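Local coordinates for testis-expressed protein 101 (Mus musculus, PDB 7BPS) that plays a role in fertilization by controlling sperm binding to the zona pellucida and sperm migration into the oviduct, probably through the adhesion molecule ADAM3, at residues A[14-17]-A[22-25]; A[43-48]-A[53-58]; A[59-64]-A[85-90]. One frame throughout, in Å; residues are numbered along the deposited sequence.

Interaction 1 (A[14-17]-A[22-25]). With NAG (2-acetamido-2-deoxy-beta-D-glucopyranose), chain C.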
# COMPACT_ATOMS: atom_id res chain seq x y z
N SER A 14 -4.75 4.18 7.57
CA SER A 14 -4.04 4.99 8.59
C SER A 14 -2.74 5.54 8.02
O SER A 14 -2.19 4.99 7.02
CB SER A 14 -3.78 4.19 9.83
OG SER A 14 -3.06 3.00 9.54
N LEU A 15 -2.30 6.64 8.63
CA LEU A 15 -0.93 7.18 8.52
C LEU A 15 -0.16 6.75 9.76
O LEU A 15 -0.68 6.91 10.85
CB LEU A 15 -0.98 8.70 8.46
CG LEU A 15 -1.44 9.29 7.15
CD1 LEU A 15 -1.55 10.80 7.31
CD2 LEU A 15 -0.44 8.93 6.07
N GLU A 16 1.03 6.25 9.57
CA GLU A 16 1.71 5.40 10.57
C GLU A 16 3.15 5.93 10.62
O GLU A 16 3.78 6.14 9.52
CB GLU A 16 1.48 3.97 10.06
CG GLU A 16 0.91 2.99 11.03
CD GLU A 16 -0.30 3.33 11.85
OE1 GLU A 16 -1.42 3.03 11.41
OE2 GLU A 16 -0.10 3.76 12.98
N ASP A 17 3.62 6.24 11.83
CA ASP A 17 5.01 6.67 12.10
C ASP A 17 5.97 5.52 11.79
O ASP A 17 6.89 5.72 10.98
CB ASP A 17 5.13 7.18 13.53
CG ASP A 17 4.51 8.55 13.64
OD1 ASP A 17 4.57 9.26 12.62
OD2 ASP A 17 3.95 8.89 14.70
N THR A 22 4.78 -0.85 15.40
CA THR A 22 3.61 -0.49 16.25
C THR A 22 2.29 -1.12 15.76
O THR A 22 1.37 -1.23 16.58
CB THR A 22 3.47 1.03 16.29
OG1 THR A 22 3.22 1.46 14.94
CG2 THR A 22 4.70 1.69 16.87
N PHE A 23 2.19 -1.49 14.48
CA PHE A 23 0.90 -1.84 13.83
C PHE A 23 0.42 -3.19 14.33
O PHE A 23 1.13 -4.18 14.10
CB PHE A 23 1.04 -1.89 12.31
CG PHE A 23 -0.27 -1.86 11.57
CD1 PHE A 23 -0.95 -3.02 11.29
CD2 PHE A 23 -0.79 -0.65 11.14
CE1 PHE A 23 -2.15 -3.00 10.60
CE2 PHE A 23 -1.99 -0.62 10.44
CZ PHE A 23 -2.67 -1.80 10.16
N ASN A 24 -0.73 -3.20 15.00
CA ASN A 24 -1.44 -4.43 15.45
C ASN A 24 -2.53 -4.79 14.42
O ASN A 24 -3.57 -4.11 14.41
CB ASN A 24 -2.02 -4.27 16.86
CG ASN A 24 -2.52 -5.58 17.42
OD1 ASN A 24 -2.73 -6.52 16.67
ND2 ASN A 24 -2.70 -5.65 18.74
N TRP A 25 -2.32 -5.85 13.64
CA TRP A 25 -3.23 -6.32 12.55
C TRP A 25 -4.21 -7.41 13.03
O TRP A 25 -5.11 -7.78 12.24
CB TRP A 25 -2.38 -6.83 11.38
CG TRP A 25 -3.06 -6.81 10.05
CD1 TRP A 25 -4.28 -6.30 9.76
CD2 TRP A 25 -2.51 -7.29 8.81
NE1 TRP A 25 -4.55 -6.46 8.42
CE2 TRP A 25 -3.48 -7.06 7.82
CE3 TRP A 25 -1.31 -7.91 8.45
CZ2 TRP A 25 -3.27 -7.38 6.49
CZ3 TRP A 25 -1.11 -8.25 7.14
CH2 TRP A 25 -2.07 -7.98 6.17
C1 NAG C . -3.12 -6.86 19.42
C2 NAG C . -2.06 -7.37 20.44
C3 NAG C . -2.52 -8.73 21.02
C4 NAG C . -3.90 -8.56 21.64
C5 NAG C . -4.87 -8.08 20.55
C6 NAG C . -6.27 -8.04 21.14
C7 NAG C . 0.41 -6.86 20.42
C8 NAG C . 1.75 -7.24 19.86
N2 NAG C . -0.68 -7.50 19.90
O3 NAG C . -1.65 -9.25 22.03
O4 NAG C . -4.31 -9.80 22.28
O5 NAG C . -4.45 -6.80 20.00
O6 NAG C . -7.09 -7.09 20.47
O7 NAG C . 0.34 -6.03 21.33
O HOH W 1 0.27 1.55 14.46
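At the end of the first finger strand of the N-terminal Ly6/uPAR domain, S14 and E16 of strand 6-16 meet F23. F23 has just left the short helix 19-22. The phenyl ring presents its edge. E16 OE1 lies near the ring plane, 3.7 Å from F23 CD2. S14 OG sits beside it, 3.9 Å from F23 CE2. The carboxylate of E16 is steeply turned to the ring, the two planes being 77° apart. E16 CG adds a carbon contact, 4.0 Å from F23 CD2. The E16 chain is bent at chi2 (49°), which folds the carboxylate back along the strand toward S14. S14 OG gives E16 OE1 a very short hydrogen bond in the model, 2.5 Å, so its exact length is doubtful. With CG anti to the F23 backbone N, chi1 -164° carries the ring toward strand 6-16, where it also touches V54 of strand 52-61.

The short helix and its loop lie beyond the end of strand 6-16, consistent with the tip of the first finger of a three-finger fold. The tip has a polar side as well. One water lies 3.0 Å from T22 OG1 and makes a weak bond of 2.7 Å to E16 OE2. T22 OG1 also bonds to the carbonyl of D18, just before helix 19-22. Beyond F23 the loop carries a glycan. N24 ND2 is joined to C1 of the N-acetylglucosamine, while N24 OD1 accepts a bond from the amide of T26.

Interaction 2 (A[43-48]-A[53-58]); sequences LLIKAD and VVLASK
Strands 43-46 and 53-58 run antiparallel at 170°, 4.9 Å apart at closest approach. L43 and L55 form one hydrogen-bonded pair: L43 N gives to L55 O at 2.8 Å, and L55 N returns a bond to L43 O at 3.0 Å. I45 and V53 repeat the pattern, with V53 N 2.7 Å from I45 O. L44 and V54 between them are a non-hydrogen-bonded pair. There L44 CA approaches V53 O at 3.2 Å in a CA-H...O contact.

On one face L44 and V54 lie side by side and point the same way. V54 CG2, anti to the carbonyl carbon, meets L44 CD2 at 4.1 Å. W103 also packs on this face, against L44. On the other face L55 CD1 reaches L43 CB at 4.3 Å and I45 CD1 at 4.4 Å. This face is pressed against the second Ly6/uPAR domain: F151 touches L43 and L55, L149 touches I45, and V124 touches V53. The arrangement is the long beta hairpin of a finger in the three-finger fold, with one face buried against the second domain.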
# COMPACT_ATOMS: atom_id res chain seq x y z
N LEU A 43 -1.00 -2.87 1.99
CA LEU A 43 -0.18 -2.02 1.09
C LEU A 43 0.35 -0.86 1.93
O LEU A 43 -0.45 -0.25 2.65
CB LEU A 43 -1.05 -1.52 -0.06
CG LEU A 43 -0.37 -0.60 -1.07
CD1 LEU A 43 0.87 -1.21 -1.68
CD2 LEU A 43 -1.34 -0.24 -2.18
N LEU A 44 1.65 -0.56 1.82
CA LEU A 44 2.33 0.52 2.58
C LEU A 44 2.97 1.46 1.58
O LEU A 44 3.69 0.98 0.71
CB LEU A 44 3.37 -0.08 3.52
CG LEU A 44 2.80 -1.02 4.59
CD1 LEU A 44 2.92 -2.48 4.18
CD2 LEU A 44 3.47 -0.80 5.92
N ILE A 45 2.69 2.75 1.68
CA ILE A 45 3.23 3.78 0.74
C ILE A 45 3.81 4.94 1.56
O ILE A 45 3.13 5.43 2.48
CB ILE A 45 2.14 4.26 -0.23
CG1 ILE A 45 1.49 3.09 -0.96
CG2 ILE A 45 2.73 5.27 -1.18
CD1 ILE A 45 0.16 3.41 -1.58
N LYS A 46 5.01 5.35 1.17
CA LYS A 46 5.86 6.32 1.89
C LYS A 46 6.53 7.21 0.85
O LYS A 46 6.90 6.69 -0.22
CB LYS A 46 6.89 5.50 2.66
CG LYS A 46 7.64 6.23 3.76
CD LYS A 46 8.91 5.52 4.14
CE LYS A 46 9.56 6.18 5.34
NZ LYS A 46 9.85 7.61 5.08
N ALA A 47 6.68 8.49 1.14
CA ALA A 47 7.65 9.35 0.42
C ALA A 47 8.83 9.59 1.35
O ALA A 47 8.77 9.22 2.50
CB ALA A 47 7.02 10.63 -0.07
N ASP A 48 9.90 10.20 0.84
CA ASP A 48 11.09 10.55 1.63
C ASP A 48 10.64 11.40 2.82
O ASP A 48 9.96 12.39 2.60
CB ASP A 48 12.07 11.33 0.77
CG ASP A 48 13.39 11.58 1.47
OD1 ASP A 48 13.66 10.90 2.47
OD2 ASP A 48 14.13 12.41 0.96
N VAL A 53 1.41 5.52 4.59
CA VAL A 53 -0.02 5.18 4.40
C VAL A 53 -0.14 3.65 4.47
O VAL A 53 0.64 2.97 3.82
CB VAL A 53 -0.55 5.74 3.07
CG1 VAL A 53 -2.03 5.43 2.87
CG2 VAL A 53 -0.33 7.23 3.00
N VAL A 54 -1.06 3.15 5.28
CA VAL A 54 -1.33 1.70 5.44
C VAL A 54 -2.80 1.42 5.09
O VAL A 54 -3.72 1.96 5.79
CB VAL A 54 -0.94 1.23 6.85
CG1 VAL A 54 -1.08 -0.25 6.99
CG2 VAL A 54 0.48 1.63 7.17
N LEU A 55 -3.01 0.68 3.98
CA LEU A 55 -4.28 0.06 3.57
C LEU A 55 -4.18 -1.42 3.95
O LEU A 55 -3.39 -2.16 3.31
CB LEU A 55 -4.52 0.26 2.07
CG LEU A 55 -4.49 1.72 1.58
CD1 LEU A 55 -3.10 2.10 1.09
CD2 LEU A 55 -5.51 1.98 0.48
N ALA A 56 -4.90 -1.82 5.00
CA ALA A 56 -4.89 -3.19 5.57
C ALA A 56 -6.30 -3.79 5.50
O ALA A 56 -7.26 -3.22 6.10
CB ALA A 56 -4.36 -3.17 6.98
N SER A 57 -6.40 -4.92 4.81
CA SER A 57 -7.65 -5.68 4.59
C SER A 57 -7.51 -7.12 5.10
O SER A 57 -6.56 -7.80 4.70
CB SER A 57 -8.01 -5.68 3.15
OG SER A 57 -9.06 -6.58 2.95
N LYS A 58 -8.45 -7.55 5.94
CA LYS A 58 -8.70 -8.97 6.26
C LYS A 58 -10.18 -9.28 5.97
O LYS A 58 -11.03 -8.45 6.31
CB LYS A 58 -8.31 -9.26 7.70
CG LYS A 58 -6.82 -9.23 7.96
CD LYS A 58 -6.43 -9.91 9.24
CE LYS A 58 -4.96 -9.75 9.57
NZ LYS A 58 -4.61 -10.49 10.81

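Interaction 3 (A[59-64]-A[85-90]); sequences SCVSQG and SNYCND. With NAG (2-acetamido-2-deoxy-beta-D-glucopyranose), chain D.
V61 and Y87 meet near the base of the first three-finger domain, where the strands run into disulfide-linked loops. Strand 37-46 separates their two strands in the sheet, so the contact passes from side chain to side chain over the middle strand. L37 of that strand touches both residues.

The apolar contact is between V61 and the CD2 and CE2 atoms of the tyrosine ring. V61 CG1 is 3.7 Å from Y87 CE2, and CG2 is a little farther from the same atom at 4.1 Å. V61 CG1 also lies 3.9 Å from Y87 CD2. The two side chains cross at about a right angle. V61 CG1 stands between its own backbone N and carbonyl carbon (chi1 65°), and from there it approaches the ring obliquely.

The carbonyl O of Q63 packs at the ring edge, near its plane, 3.7 Å from Y87 CE2. G64 follows with a positive phi of 120°, a backbone shape that calls for glycine, and it lets the loop pass close to the ring.

Disulfides flank the contact along the chain: C60 is joined to C32 and C88 to C93.

A glycan lies beside the contact. N89 is held at its backbone N by E66. The approach of the sugar's acetamido methyl to G64 is doubtful, because that acetamido group is modelled too close to N89 ND2. The covalent link runs from N89 ND2 to C1 of the N-acetylglucosamine and is 1.4 Å long.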
# COMPACT_ATOMS: atom_id res chain seq x y z
N SER A 59 -10.46 -10.40 5.32
CA SER A 59 -11.84 -10.79 4.93
C SER A 59 -11.94 -12.25 4.49
O SER A 59 -10.91 -12.94 4.25
CB SER A 59 -12.37 -9.86 3.86
OG SER A 59 -11.77 -10.11 2.60
N CYS A 60 -13.19 -12.70 4.46
CA CYS A 60 -13.67 -13.84 3.66
C CYS A 60 -13.58 -13.44 2.20
O CYS A 60 -13.83 -12.29 1.91
CB CYS A 60 -15.10 -14.17 4.02
SG CYS A 60 -15.27 -14.56 5.78
N VAL A 61 -13.23 -14.38 1.33
CA VAL A 61 -13.16 -14.11 -0.13
C VAL A 61 -13.47 -15.42 -0.87
O VAL A 61 -13.21 -16.49 -0.30
CB VAL A 61 -11.79 -13.47 -0.46
CG1 VAL A 61 -10.64 -14.44 -0.20
CG2 VAL A 61 -11.76 -12.91 -1.88
N SER A 62 -14.07 -15.34 -2.06
CA SER A 62 -14.49 -16.53 -2.84
C SER A 62 -13.49 -16.82 -3.97
O SER A 62 -13.25 -18.00 -4.24
CB SER A 62 -15.90 -16.39 -3.36
OG SER A 62 -16.07 -15.17 -4.04
N GLN A 63 -12.89 -15.80 -4.58
CA GLN A 63 -11.91 -16.00 -5.69
C GLN A 63 -10.49 -16.15 -5.11
O GLN A 63 -10.17 -15.47 -4.11
CB GLN A 63 -12.00 -14.83 -6.66
CG GLN A 63 -13.22 -14.89 -7.57
CD GLN A 63 -13.54 -13.56 -8.22
OE1 GLN A 63 -13.16 -12.49 -7.73
NE2 GLN A 63 -14.26 -13.61 -9.33
N GLY A 64 -9.68 -17.02 -5.71
CA GLY A 64 -8.22 -17.06 -5.50
C GLY A 64 -7.74 -18.39 -4.96
O GLY A 64 -8.57 -19.12 -4.32
N SER A 85 0.31 -10.04 0.68
CA SER A 85 -1.02 -10.66 0.49
C SER A 85 -0.93 -12.17 0.71
O SER A 85 -0.18 -12.87 -0.02
CB SER A 85 -1.59 -10.33 -0.86
OG SER A 85 -2.97 -10.70 -0.94
N ASN A 86 -1.65 -12.64 1.72
CA ASN A 86 -1.73 -14.07 2.09
C ASN A 86 -3.19 -14.50 1.99
O ASN A 86 -3.97 -14.15 2.89
CB ASN A 86 -1.15 -14.32 3.48
CG ASN A 86 -1.41 -15.73 3.94
OD1 ASN A 86 -1.66 -16.62 3.13
ND2 ASN A 86 -1.44 -15.93 5.24
N TYR A 87 -3.53 -15.22 0.92
CA TYR A 87 -4.77 -15.99 0.76
C TYR A 87 -4.54 -17.42 1.30
O TYR A 87 -3.52 -18.04 0.99
CB TYR A 87 -5.19 -15.99 -0.70
CG TYR A 87 -5.82 -14.71 -1.16
CD1 TYR A 87 -5.16 -13.50 -1.05
CD2 TYR A 87 -7.08 -14.71 -1.74
CE1 TYR A 87 -5.73 -12.32 -1.50
CE2 TYR A 87 -7.67 -13.53 -2.18
CZ TYR A 87 -6.99 -12.33 -2.07
OH TYR A 87 -7.57 -11.17 -2.49
N CYS A 88 -5.46 -17.91 2.13
CA CYS A 88 -5.29 -19.18 2.88
C CYS A 88 -6.67 -19.75 3.24
O CYS A 88 -7.61 -18.97 3.52
CB CYS A 88 -4.44 -18.98 4.12
SG CYS A 88 -5.20 -17.84 5.30
N ASN A 89 -6.74 -21.08 3.26
CA ASN A 89 -8.01 -21.83 3.17
C ASN A 89 -8.20 -22.74 4.37
O ASN A 89 -8.47 -23.91 4.15
CB ASN A 89 -8.04 -22.61 1.87
CG ASN A 89 -9.44 -23.05 1.54
OD1 ASN A 89 -10.37 -22.65 2.23
ND2 ASN A 89 -9.56 -23.88 0.51
N ASP A 90 -7.98 -22.25 5.58
CA ASP A 90 -8.44 -22.90 6.83
C ASP A 90 -8.75 -21.81 7.87
O ASP A 90 -8.18 -20.70 7.84
CB ASP A 90 -7.51 -24.06 7.24
CG ASP A 90 -6.08 -23.69 7.56
OD1 ASP A 90 -5.91 -22.81 8.42
OD2 ASP A 90 -5.16 -24.29 6.96
C1 NAG D . -10.81 -24.42 0.04
C2 NAG D . -10.67 -24.84 -1.40
C3 NAG D . -11.96 -25.42 -1.95
C4 NAG D . -12.25 -26.62 -1.06
C5 NAG D . -12.43 -26.11 0.38
C6 NAG D . -12.90 -27.17 1.38
C7 NAG D . -8.85 -23.48 -2.24
C8 NAG D . -8.53 -22.37 -3.19
N2 NAG D . -10.18 -23.73 -2.17
O3 NAG D . -11.82 -25.82 -3.32
O4 NAG D . -13.42 -27.33 -1.53
O5 NAG D . -11.17 -25.56 0.82
O6 NAG D . -12.22 -28.41 1.15
O7 NAG D . -7.99 -24.13 -1.60

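How the interactions relate
All three interactions belong to the same antiparallel sheet of the N-terminal domain. Interactions 2 and 3 both use strand 52-61, and interaction 1 reaches it from the adjacent strand 6-16. Interactions 1 and 2 touch, with centres 9 Å apart. S14 O and V54 N lie 2.8 Å apart in a probable hydrogen bond, and L15 CD2 is 3.5 Å from V53 CG2. Interaction 3 continues strand 52-61 from K58 to S59, yet its centre is 20 Å from that of interaction 2. Interactions 1 and 3 have centres 23 Å apart and do not touch. Each of these surface contacts holds a glycosylated asparagine, N24 or N89, while interaction 2 is buried against the second domain.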